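Local coordinates for fiber protein (Human adenovirus 16, PDB 3CNC), which forms the trimeric spike on the virus particle, whose knob domain probably attaches the virus to host cells by binding the receptor CD46, at residues 187-192 with 211-216. Sequence-based numbering, arbitrary orientation.
Sequences MNFSWS and FFFSYI
M187 reaches across the interior of the knob toward Y215, setting its sulfur beside the phenol ring in a Met-aromatic contact. SD lies 4.2 Å from Y215 CE2 and approaches the ring obliquely, 54° off its normal. The side chain leaves the strand with CG anti to the backbone N (chi1 -174°), stays extended through chi2 and bends at chi3, which carries CE back to the ring edge of F189, its neighbour two residues on. A long, flexible and polarisable methionine suits this place because it can fit between two aromatic rings. The hydroxyl of Y215 has a polar partner as well, a hydrogen bond between OH and the carbonyl oxygen of F130, so tyrosine can lay an apolar ring in the core while its polar end is satisfied. N188 turns the other way, in the alternation expected of a β-strand, and F189 points inward again. Its ring presents an edge to the face of F213 in an offset edge-to-face pair, with centroids 5.5 Å apart and planes at 70°. The closest approach is from F189 CE2 to F213 CZ, 3.6 Å, and the two side chains cross at about a right angle. With CG between the backbone N and the carbonyl carbon, the F213 ring stands off its strand and meets the F189 edge. Flat, rigid phenylalanines fill such an interior without bringing in polar groups. No hydrogen bond joins the two segments; here only side chains span the gap between the two sheets of the β-sandwich. Strand 185-194 is paired with 85-94 and 165-174 in one sheet, whereas 211-216 borders 63-72 as the outermost strand of the other sheet within this chain. L55 and L57 of strand 51-60, I68 and V172 pack around the contact, and F213 also touches F212 of a neighbouring subunit, linking this core to the trimer interface.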
loop_
_atom_site.group_PDB
_atom_site.type_symbol
_atom_site.label_atom_id
_atom_site.label_comp_id
_atom_site.label_asym_id
_atom_site.label_seq_id
_atom_site.Cartn_x
_atom_site.Cartn_y
_atom_site.Cartn_z
ATOM N N MET A 187 17.576 -5.013 -6.209
ATOM C CA MET A 187 16.176 -4.603 -6.216
ATOM C C MET A 187 15.778 -4.359 -7.669
ATOM O O MET A 187 16.196 -3.379 -8.269
ATOM C CB MET A 187 16.004 -3.329 -5.388
ATOM C CG MET A 187 14.559 -2.892 -5.206
ATOM S SD MET A 187 14.402 -1.657 -3.890
ATOM C CE MET A 187 14.471 -0.196 -4.784
ATOM N N ASN A 188 14.981 -5.253 -8.240
ATOM C CA ASN A 188 14.570 -5.101 -9.632
ATOM C C ASN A 188 13.085 -4.865 -9.808
ATOM O O ASN A 188 12.258 -5.460 -9.113
ATOM C CB ASN A 188 14.970 -6.329 -10.457
ATOM C CG ASN A 188 16.457 -6.567 -10.441
ATOM O OD1 ASN A 188 17.231 -5.667 -10.122
ATOM N ND2 ASN A 188 16.872 -7.775 -10.797
ATOM N N PHE A 189 12.755 -3.985 -10.743
ATOM C CA PHE A 189 11.369 -3.686 -11.035
ATOM C C PHE A 189 11.140 -3.917 -12.516
ATOM O O PHE A 189 12.025 -3.656 -13.336
ATOM C CB PHE A 189 11.038 -2.225 -10.736
ATOM C CG PHE A 189 11.338 -1.801 -9.339
ATOM C CD1 PHE A 189 12.622 -1.425 -8.977
ATOM C CD2 PHE A 189 10.325 -1.756 -8.385
ATOM C CE1 PHE A 189 12.903 -1.002 -7.681
ATOM C CE2 PHE A 189 10.587 -1.333 -7.078
ATOM C CZ PHE A 189 11.874 -0.956 -6.722
ATOM N N SER A 190 9.964 -4.427 -12.848
ATOM C CA SER A 190 9.591 -4.633 -14.235
ATOM C C SER A 190 8.092 -4.359 -14.352
ATOM O O SER A 190 7.309 -4.771 -13.494
ATOM C CB SER A 190 9.922 -6.060 -14.719
ATOM O OG SER A 190 9.094 -7.045 -14.135
ATOM N N TRP A 191 7.719 -3.624 -15.396
ATOM C CA TRP A 191 6.329 -3.279 -15.676
ATOM C C TRP A 191 5.954 -4.048 -16.925
ATOM O O TRP A 191 6.714 -4.070 -17.888
ATOM C CB TRP A 191 6.186 -1.788 -15.969
ATOM C CG TRP A 191 6.436 -0.896 -14.806
ATOM C CD1 TRP A 191 5.502 -0.228 -14.077
ATOM C CD2 TRP A 191 7.713 -0.502 -14.288
ATOM N NE1 TRP A 191 6.113 0.569 -13.143
ATOM C CE2 TRP A 191 7.469 0.423 -13.246
ATOM C CE3 TRP A 191 9.038 -0.837 -14.602
ATOM C CZ2 TRP A 191 8.504 1.024 -12.514
ATOM C CZ3 TRP A 191 10.075 -0.238 -13.872
ATOM C CH2 TRP A 191 9.798 0.684 -12.839
ATOM N N SER A 192 4.783 -4.663 -16.926
ATOM C CA SER A 192 4.379 -5.431 -18.089
ATOM C C SER A 192 3.067 -4.981 -18.713
ATOM O O SER A 192 2.027 -4.944 -18.053
ATOM C CB SER A 192 4.288 -6.909 -17.717
ATOM O OG SER A 192 3.861 -7.677 -18.820
ATOM N N PHE A 211 3.569 3.327 -7.975
ATOM C CA PHE A 211 3.451 1.965 -7.478
ATOM C C PHE A 211 3.912 1.964 -6.009
ATOM O O PHE A 211 4.979 2.500 -5.691
ATOM C CB PHE A 211 4.310 0.996 -8.288
ATOM C CG PHE A 211 4.266 -0.414 -7.764
ATOM C CD1 PHE A 211 3.078 -1.137 -7.788
ATOM C CD2 PHE A 211 5.394 -0.996 -7.195
ATOM C CE1 PHE A 211 3.017 -2.416 -7.247
ATOM C CE2 PHE A 211 5.343 -2.280 -6.649
ATOM C CZ PHE A 211 4.155 -2.988 -6.676
ATOM N N PHE A 212 3.111 1.378 -5.119
ATOM C CA PHE A 212 3.450 1.337 -3.686
ATOM C C PHE A 212 3.793 -0.086 -3.249
ATOM O O PHE A 212 3.200 -1.056 -3.738
ATOM C CB PHE A 212 2.275 1.843 -2.838
ATOM C CG PHE A 212 1.625 3.091 -3.378
ATOM C CD1 PHE A 212 0.270 3.093 -3.709
ATOM C CD2 PHE A 212 2.370 4.257 -3.576
ATOM C CE1 PHE A 212 -0.334 4.247 -4.235
ATOM C CE2 PHE A 212 1.778 5.409 -4.099
ATOM C CZ PHE A 212 0.434 5.408 -4.429
ATOM N N PHE A 213 4.734 -0.207 -2.316
ATOM C CA PHE A 213 5.141 -1.520 -1.834
ATOM C C PHE A 213 5.959 -1.397 -0.557
ATOM O O PHE A 213 6.427 -0.311 -0.219
ATOM C CB PHE A 213 5.971 -2.222 -2.919
ATOM C CG PHE A 213 7.228 -1.481 -3.284
ATOM C CD1 PHE A 213 8.461 -1.886 -2.782
ATOM C CD2 PHE A 213 7.173 -0.343 -4.090
ATOM C CE1 PHE A 213 9.620 -1.170 -3.072
ATOM C CE2 PHE A 213 8.323 0.377 -4.381
ATOM C CZ PHE A 213 9.548 -0.035 -3.873
ATOM N N SER A 214 6.122 -2.512 0.153
ATOM C CA SER A 214 6.917 -2.544 1.390
ATOM C C SER A 214 7.724 -3.838 1.460
ATOM O O SER A 214 7.349 -4.832 0.842
ATOM C CB SER A 214 6.020 -2.465 2.627
ATOM O OG SER A 214 5.478 -1.173 2.776
ATOM N N TYR A 215 8.821 -3.821 2.210
ATOM C CA TYR A 215 9.640 -5.012 2.365
ATOM C C TYR A 215 10.405 -4.988 3.691
ATOM O O TYR A 215 10.657 -3.915 4.229
ATOM C CB TYR A 215 10.600 -5.155 1.167
ATOM C CG TYR A 215 11.611 -4.037 0.990
ATOM C CD1 TYR A 215 12.737 -3.952 1.804
ATOM C CD2 TYR A 215 11.458 -3.086 -0.028
ATOM C CE1 TYR A 215 13.696 -2.959 1.606
ATOM C CE2 TYR A 215 12.411 -2.080 -0.233
ATOM C CZ TYR A 215 13.526 -2.027 0.578
ATOM O OH TYR A 215 14.501 -1.084 0.341
ATOM N N ILE A 216 10.740 -6.166 4.226
ATOM C CA ILE A 216 11.488 -6.265 5.489
ATOM C C ILE A 216 12.875 -5.699 5.211
ATOM O O ILE A 216 13.528 -6.098 4.240
ATOM C CB ILE A 216 11.673 -7.741 5.966
ATOM C CG1 ILE A 216 10.336 -8.503 5.961
ATOM C CG2 ILE A 216 12.295 -7.755 7.351
ATOM C CD1 ILE A 216 9.240 -7.807 6.655
#